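Local coordinates for Thiol:disulfide interchange protein (Klebsiella pneumoniae, PDB 6DXN) that probably catalyses disulfide-bond formation in proteins of the bacterial periplasm, as a DsbA-type oxidoreductase of the thioredoxin family, at residues 94-97 with 98-102; 121-124 with 125-129; 62-65 with 66-69. One frame throughout, in Å; residues are numbered along the deposited sequence.

Contact 1 of 3, residues 94-97 with 98-102; sequences LFEG and LQVKR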
loop_
_atom_site.group_PDB
_atom_site.type_symbol
_atom_site.label_atom_id
_atom_site.label_comp_id
_atom_site.label_asym_id
_atom_site.label_seq_id
_atom_site.Cartn_x
_atom_site.Cartn_y
_atom_site.Cartn_z
ATOM N N LEU A 94 0.627 8.057 -10.557
ATOM C CA LEU A 94 -0.356 7.027 -10.941
ATOM C C LEU A 94 -1.727 7.392 -10.361
ATOM O O LEU A 94 -2.739 7.203 -11.029
ATOM C CB LEU A 94 0.112 5.639 -10.489
ATOM C CG LEU A 94 1.278 5.047 -11.281
ATOM C CD1 LEU A 94 1.867 3.839 -10.576
ATOM C CD2 LEU A 94 0.848 4.681 -12.695
ATOM N N PHE A 95 -1.746 7.893 -9.114
ATOM C CA PHE A 95 -2.973 8.331 -8.492
ATOM C C PHE A 95 -3.559 9.501 -9.297
ATOM O O PHE A 95 -4.758 9.548 -9.535
ATOM C CB PHE A 95 -2.767 8.781 -7.044
ATOM C CG PHE A 95 -2.688 7.679 -6.015
ATOM C CD1 PHE A 95 -3.818 6.953 -5.674
ATOM C CD2 PHE A 95 -1.509 7.424 -5.333
ATOM C CE1 PHE A 95 -3.763 5.960 -4.705
ATOM C CE2 PHE A 95 -1.458 6.439 -4.359
ATOM C CZ PHE A 95 -2.580 5.700 -4.058
ATOM N N GLU A 96 -2.699 10.451 -9.679
ATOM C CA GLU A 96 -3.146 11.600 -10.480
ATOM C C GLU A 96 -3.651 11.089 -11.840
ATOM O O GLU A 96 -4.761 11.417 -12.256
ATOM C CB GLU A 96 -2.027 12.632 -10.637
ATOM C CG GLU A 96 -1.651 13.340 -9.340
ATOM C CD GLU A 96 -0.528 14.353 -9.457
ATOM O OE1 GLU A 96 -0.141 14.691 -10.608
ATOM O OE2 GLU A 96 -0.040 14.816 -8.395
ATOM N N GLY A 97 -2.845 10.245 -12.495
ATOM C CA GLY A 97 -3.186 9.693 -13.828
ATOM C C GLY A 97 -4.513 8.941 -13.846
ATOM O O GLY A 97 -5.124 8.756 -14.915
ATOM N N LEU A 98 -4.983 8.529 -12.663
ATOM C CA LEU A 98 -6.211 7.751 -12.554
ATOM C C LEU A 98 -7.362 8.539 -11.923
ATOM O O LEU A 98 -8.518 8.391 -12.367
ATOM C CB LEU A 98 -5.915 6.488 -11.735
ATOM C CG LEU A 98 -5.150 5.405 -12.486
ATOM C CD1 LEU A 98 -4.433 4.467 -11.540
ATOM C CD2 LEU A 98 -6.081 4.639 -13.410
ATOM N N GLN A 99 -7.059 9.415 -10.958
ATOM C CA GLN A 99 -8.125 10.060 -10.201
ATOM C C GLN A 99 -8.193 11.579 -10.390
ATOM O O GLN A 99 -9.199 12.192 -10.010
ATOM C CB GLN A 99 -7.939 9.748 -8.717
ATOM C CG GLN A 99 -7.864 8.258 -8.431
ATOM C CD GLN A 99 -7.992 7.981 -6.955
ATOM O OE1 GLN A 99 -8.804 8.590 -6.260
ATOM N NE2 GLN A 99 -7.210 7.031 -6.469
ATOM N N VAL A 100 -7.139 12.174 -10.946
ATOM C CA VAL A 100 -7.091 13.601 -11.164
ATOM C C VAL A 100 -7.296 13.875 -12.665
ATOM O O VAL A 100 -8.313 14.432 -13.075
ATOM C CB VAL A 100 -5.766 14.182 -10.624
ATOM C CG1 VAL A 100 -5.632 15.666 -10.906
ATOM C CG2 VAL A 100 -5.597 13.910 -9.122
ATOM N N LYS A 101 -6.354 13.414 -13.490
ATOM C CA LYS A 101 -6.401 13.682 -14.917
ATOM C C LYS A 101 -7.130 12.572 -15.679
ATOM O O LYS A 101 -7.525 12.781 -16.821
ATOM C CB LYS A 101 -4.978 13.853 -15.445
ATOM C CG LYS A 101 -4.121 14.794 -14.617
ATOM C CD LYS A 101 -2.856 15.267 -15.296
ATOM C CE LYS A 101 -1.859 14.171 -15.581
ATOM N NZ LYS A 101 -0.654 14.721 -16.248
ATOM N N ARG A 102 -7.326 11.426 -15.017
ATOM C CA ARG A 102 -7.904 10.213 -15.607
ATOM C C ARG A 102 -7.467 10.098 -17.073
ATOM O O ARG A 102 -8.288 9.894 -17.968
ATOM C CB ARG A 102 -9.425 10.132 -15.440
ATOM C CG ARG A 102 -9.995 8.802 -15.921
ATOM C CD ARG A 102 -11.381 8.430 -15.423
ATOM N NE ARG A 102 -12.366 9.492 -15.534
ATOM C CZ ARG A 102 -13.676 9.327 -15.383
ATOM N NH1 ARG A 102 -14.185 8.118 -15.212
ATOM N NH2 ARG A 102 -14.474 10.379 -15.401
HETATM O O HOH W 1 0.722 13.980 -13.201
#

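Contact 2 of 3, residues 121-124 with 125-129; sequences SEKY and AEMQS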
loop_
_atom_site.group_PDB
_atom_site.type_symbol
_atom_site.label_atom_id
_atom_site.label_comp_id
_atom_site.label_asym_id
_atom_site.label_seq_id
_atom_site.Cartn_x
_atom_site.Cartn_y
_atom_site.Cartn_z
ATOM N N SER A 121 10.607 2.806 -22.761
ATOM C CA SER A 121 9.674 1.701 -22.939
ATOM C C SER A 121 10.435 0.370 -23.039
ATOM O O SER A 121 9.920 -0.658 -22.623
ATOM C CB SER A 121 8.789 1.928 -24.133
ATOM O OG SER A 121 7.995 3.091 -23.951
ATOM N N GLU A 122 11.656 0.401 -23.592
ATOM C CA GLU A 122 12.500 -0.799 -23.720
ATOM C C GLU A 122 12.977 -1.265 -22.336
ATOM O O GLU A 122 13.012 -2.461 -22.062
ATOM C CB GLU A 122 13.722 -0.554 -24.610
ATOM C CG GLU A 122 13.400 -0.400 -26.087
ATOM C CD GLU A 122 12.710 0.896 -26.479
ATOM O OE1 GLU A 122 12.536 1.769 -25.604
ATOM O OE2 GLU A 122 12.371 1.034 -27.665
ATOM N N LYS A 123 13.360 -0.316 -21.474
ATOM C CA LYS A 123 13.820 -0.663 -20.117
ATOM C C LYS A 123 12.614 -1.146 -19.293
ATOM O O LYS A 123 12.738 -2.047 -18.462
ATOM C CB LYS A 123 14.536 0.525 -19.462
ATOM C CG LYS A 123 15.044 0.297 -18.036
ATOM C CD LYS A 123 16.166 -0.724 -17.883
ATOM C CE LYS A 123 16.564 -0.932 -16.433
ATOM N NZ LYS A 123 17.704 -1.875 -16.290
ATOM N N TYR A 124 11.435 -0.572 -19.556
ATOM C CA TYR A 124 10.240 -0.970 -18.808
ATOM C C TYR A 124 9.868 -2.417 -19.164
ATOM O O TYR A 124 9.494 -3.196 -18.291
ATOM C CB TYR A 124 9.077 -0.004 -19.044
ATOM C CG TYR A 124 7.897 -0.297 -18.157
ATOM C CD1 TYR A 124 7.884 0.128 -16.838
ATOM C CD2 TYR A 124 6.827 -1.049 -18.607
ATOM C CE1 TYR A 124 6.825 -0.166 -15.995
ATOM C CE2 TYR A 124 5.755 -1.345 -17.778
ATOM C CZ TYR A 124 5.753 -0.898 -16.467
ATOM O OH TYR A 124 4.701 -1.175 -15.640
ATOM N N ALA A 125 9.993 -2.763 -20.450
ATOM C CA ALA A 125 9.695 -4.104 -20.937
ATOM C C ALA A 125 10.695 -5.101 -20.336
ATOM O O ALA A 125 10.327 -6.218 -19.954
ATOM C CB ALA A 125 9.716 -4.115 -22.451
ATOM N N GLU A 126 11.961 -4.680 -20.243
ATOM C CA GLU A 126 13.029 -5.515 -19.682
ATOM C C GLU A 126 12.722 -5.823 -18.209
ATOM O O GLU A 126 12.903 -6.956 -17.761
ATOM C CB GLU A 126 14.389 -4.828 -19.844
ATOM C CG GLU A 126 14.882 -4.769 -21.285
ATOM C CD GLU A 126 16.134 -3.932 -21.496
ATOM O OE1 GLU A 126 16.651 -3.381 -20.503
ATOM O OE2 GLU A 126 16.588 -3.823 -22.655
HETATM N N MSE A 127 12.246 -4.810 -17.473
HETATM C CA MSE A 127 11.916 -4.965 -16.051
HETATM C C MSE A 127 10.694 -5.826 -15.848
HETATM O O MSE A 127 10.640 -6.614 -14.909
HETATM C CB MSE A 127 11.803 -3.579 -15.409
HETATM C CG MSE A 127 13.220 -3.005 -15.298
HETATM SE SE MSE A 127 13.312 -1.287 -14.334
HETATM C CE MSE A 127 12.069 -0.197 -15.398
ATOM N N GLN A 128 9.710 -5.696 -16.745
ATOM C CA GLN A 128 8.491 -6.504 -16.666
ATOM C C GLN A 128 8.826 -8.001 -16.641
ATOM O O GLN A 128 8.048 -8.800 -16.111
ATOM C CB GLN A 128 7.576 -6.248 -17.863
ATOM C CG GLN A 128 6.796 -4.944 -17.806
ATOM C CD GLN A 128 6.103 -4.684 -19.121
ATOM O OE1 GLN A 128 6.743 -4.451 -20.139
ATOM N NE2 GLN A 128 4.781 -4.712 -19.108
ATOM N N SER A 129 9.984 -8.362 -17.214
ATOM C CA SER A 129 10.408 -9.753 -17.335
ATOM C C SER A 129 11.180 -10.226 -16.091
ATOM O O SER A 129 11.112 -11.400 -15.735
ATOM C CB SER A 129 11.258 -9.929 -18.570
ATOM O OG SER A 129 10.625 -9.381 -19.715
#

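Contact 3 of 3, residues 62-65 with 66-69; sequences YHVS and QMGP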
loop_
_atom_site.group_PDB
_atom_site.type_symbol
_atom_site.label_atom_id
_atom_site.label_comp_id
_atom_site.label_asym_id
_atom_site.label_seq_id
_atom_site.Cartn_x
_atom_site.Cartn_y
_atom_site.Cartn_z
ATOM N N TYR A 62 1.081 -3.142 -0.983
ATOM C CA TYR A 62 0.695 -4.182 -1.920
ATOM C C TYR A 62 -0.523 -3.702 -2.717
ATOM O O TYR A 62 -1.564 -3.392 -2.149
ATOM C CB TYR A 62 0.466 -5.476 -1.142
ATOM C CG TYR A 62 1.718 -6.216 -0.739
ATOM C CD1 TYR A 62 2.961 -5.600 -0.687
ATOM C CD2 TYR A 62 1.634 -7.514 -0.268
ATOM C CE1 TYR A 62 4.100 -6.293 -0.295
ATOM C CE2 TYR A 62 2.757 -8.212 0.132
ATOM C CZ TYR A 62 3.994 -7.602 0.129
ATOM O OH TYR A 62 5.090 -8.315 0.538
ATOM N N HIS A 63 -0.363 -3.643 -4.043
ATOM C CA HIS A 63 -1.428 -3.199 -4.924
ATOM C C HIS A 63 -2.419 -4.350 -5.175
ATOM O O HIS A 63 -2.015 -5.481 -5.319
ATOM C CB HIS A 63 -0.838 -2.599 -6.207
ATOM C CG HIS A 63 -1.870 -1.864 -6.980
ATOM N ND1 HIS A 63 -2.451 -2.380 -8.109
ATOM C CD2 HIS A 63 -2.504 -0.697 -6.723
ATOM C CE1 HIS A 63 -3.363 -1.542 -8.547
ATOM N NE2 HIS A 63 -3.428 -0.515 -7.710
ATOM N N VAL A 64 -3.720 -4.022 -5.226
ATOM C CA VAL A 64 -4.827 -4.993 -5.437
ATOM C C VAL A 64 -5.133 -5.111 -6.941
ATOM O O VAL A 64 -5.756 -4.221 -7.532
ATOM C CB VAL A 64 -6.075 -4.573 -4.636
ATOM C CG1 VAL A 64 -7.285 -5.453 -4.933
ATOM C CG2 VAL A 64 -5.800 -4.536 -3.138
ATOM N N SER A 65 -4.739 -6.247 -7.534
ATOM C CA SER A 65 -4.885 -6.515 -8.983
ATOM C C SER A 65 -6.345 -6.727 -9.408
ATOM O O SER A 65 -6.705 -6.390 -10.538
ATOM C CB SER A 65 -4.070 -7.718 -9.397
ATOM O OG SER A 65 -2.679 -7.459 -9.338
ATOM N N GLN A 66 -7.162 -7.284 -8.510
ATOM C CA GLN A 66 -8.550 -7.632 -8.832
ATOM C C GLN A 66 -9.471 -6.398 -8.845
ATOM O O GLN A 66 -10.682 -6.545 -8.995
ATOM C CB GLN A 66 -9.048 -8.701 -7.855
ATOM C CG GLN A 66 -9.206 -8.213 -6.421
ATOM C CD GLN A 66 -9.584 -9.321 -5.467
ATOM O OE1 GLN A 66 -9.431 -10.506 -5.764
ATOM N NE2 GLN A 66 -10.063 -8.936 -4.293
HETATM N N MSE A 67 -8.907 -5.192 -8.695
HETATM C CA MSE A 67 -9.729 -3.976 -8.728
HETATM C C MSE A 67 -9.503 -3.194 -10.008
HETATM O O MSE A 67 -8.378 -2.845 -10.332
HETATM C CB MSE A 67 -9.450 -3.080 -7.510
HETATM C CG MSE A 67 -10.073 -3.632 -6.217
HETATM SE SE MSE A 67 -9.580 -2.505 -4.661
HETATM C CE MSE A 67 -10.432 -0.819 -5.214
ATOM N N GLY A 68 -10.593 -2.953 -10.748
ATOM C CA GLY A 68 -10.590 -2.152 -11.995
ATOM C C GLY A 68 -9.902 -2.826 -13.183
ATOM O O GLY A 68 -9.167 -3.802 -13.032
ATOM N N PRO A 69 -10.129 -2.311 -14.414
ATOM C CA PRO A 69 -9.500 -2.857 -15.620
ATOM C C PRO A 69 -7.958 -2.875 -15.607
ATOM O O PRO A 69 -7.360 -3.855 -16.028
ATOM C CB PRO A 69 -9.960 -1.938 -16.769
ATOM C CG PRO A 69 -11.089 -1.084 -16.214
ATOM C CD PRO A 69 -11.068 -1.217 -14.706
HETATM O O HOH W 2 -6.419 -2.037 -8.778
HETATM O O HOH W 3 -8.907 -6.079 -12.145
#

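Contact 1 of 3, residues 94-97 with 98-102
Glu96 O accepts two backbone bonds at the end of helix 87-99: one from Val100 N at 2.8 Å, with the usual i to i+4 spacing, and one from Lys101 N, also at 2.8 Å, which skips one residue further and widens the last turn in the pi-helical manner. One residue earlier, the bond from Gln99 N to Phe95 O, 2.7 Å, is the shortest of the set. Helical backbone angles end at Arg102, whose positive phi of 35° brings its CA to 3.2 Å from Gly97 O, a CH...O contact. Glu96 OE1 and Lys101 NZ, 5.7 Å apart, are bridged by a water that donates to the carboxylate and is held only weakly on the lysine side; Lys101 NZ also makes a long, weak ion pair with Asp103.

Gln99 runs alongside Phe95, pointing the same way. Its NE2 lies in the ring plane at the edge, 3.5 Å from Phe95 CD1, with amide and ring planes 64° apart; that nitrogen donates to Phe31 O and Cys33 O. Phe95, its CG anti to the carbonyl carbon (chi1 -80°), places its ring against Phe31, Tyr37 and Cys36. Val100 CG2 lies beside Glu96 CG at 4.0 Å, while Leu98 lays CB, CG and CD1 against Leu94 O. Both leucines also reach Leu74 of helix 71-83. The whole is a helix C-terminus closed by a wide last turn, after which Arg102 takes left-handed backbone angles, set in the helical domain of a DsbA fold beside the CxxC segment.

Contact 2 of 3, residues 121-124 with 125-129
Tyr124 and Gln128, one helical turn apart, make the dense side of this stretch of helix 121-129. The glutamine crosses the tyrosine at about a right angle, its CD 3.6 Å from Tyr124 CE2, and its amide is tilted 39° from the ring and approaches it obliquely. With CG anti to the backbone N (chi1 -173°), Tyr124 turns its ring inward, onto Ala77 and Val80 of helix 71-83 and edge-to-face with Phe114. Gln128 NE2 donates to Glu76 OE1, which holds the amide beside the ring. Met127, present as selenomethionine, joins this side: it bends at chi3 (-57°) so that CE comes 3.6 Å from Lys123 O and 4.4 Å from Tyr124 CD1, and it also meets Val80, Tyr83 and Ile119.

The solvent side is looser. Lys123 brings its CE 3.9 Å from Met127 SE, while its charged end makes no salt bridge with Glu126 in the conformer given, a doubtful detail because the glutamate has a second conformer. Ser129 OG donates to Ala125 O at 3.2 Å. The helix is thus amphipathic: apolar and amide groups hold it to its neighbours, while the charged side chains lie on the exposed side, probably attracting each other only weakly.

Contact 3 of 3, residues 62-65 with 66-69
Val64 O is held by two donors: a water donates to it at 2.6 Å, and Met67 N reaches it by a long, weak bond of 3.5 Å, the closing bond of a type I turn from Val64 to Met67. The same water donates to Met67 O, so it pins both ends of the turn. A second water repeats the pattern one residue on, donating to Ser65 O at 2.7 Å and to Gly68 O. The two waters thus supplement the weak closing bond by bridging carbonyls three residues apart.

The side chains close one side. Val64, with CG1 anti to the backbone N (chi1 174°), lays that methyl between two chains: it touches Met67 CG at 3.6 Å and Gln66 CG at 3.7 Å. Met67, a selenomethionine, also sets its SE 3.7 Å from Val64 CG1. Gln66 CG sits between the backbone N and the carbonyl carbon (chi1 68°), which brings it against Val64 CG1. Ser65 OG turns elsewhere, to Thr75 OG1 and Asp141 OD1, while Gly68 takes a positive phi ahead of Pro69. This is the turn by which strand 60-63, at the edge of the thioredoxin sheet, hands the chain to helix 71-83 of the helical domain.

Along the chain contact 3 comes first, then contact 1, then contact 2. Their centres lie about 15 Å apart (contacts 1 and 3), 21 Å (contacts 2 and 3) and 22 Å (contacts 1 and 2); none touches another, the nearest atoms being about 6, 10 and 8 Å apart. Contact 3 leaves the sheet at strand 60-63, whereas the other two sit on helices 87-99 and 121-129. Helix 71-83 is common ground, met by Leu94 and Leu98, by Tyr124 and Gln128, and by Ser65. Phe31 further ties contacts 1 and 3, its O bonded by Gln99 and its N by His63, beside the predicted redox-active Cys33 and Cys36, which are not joined in this structure.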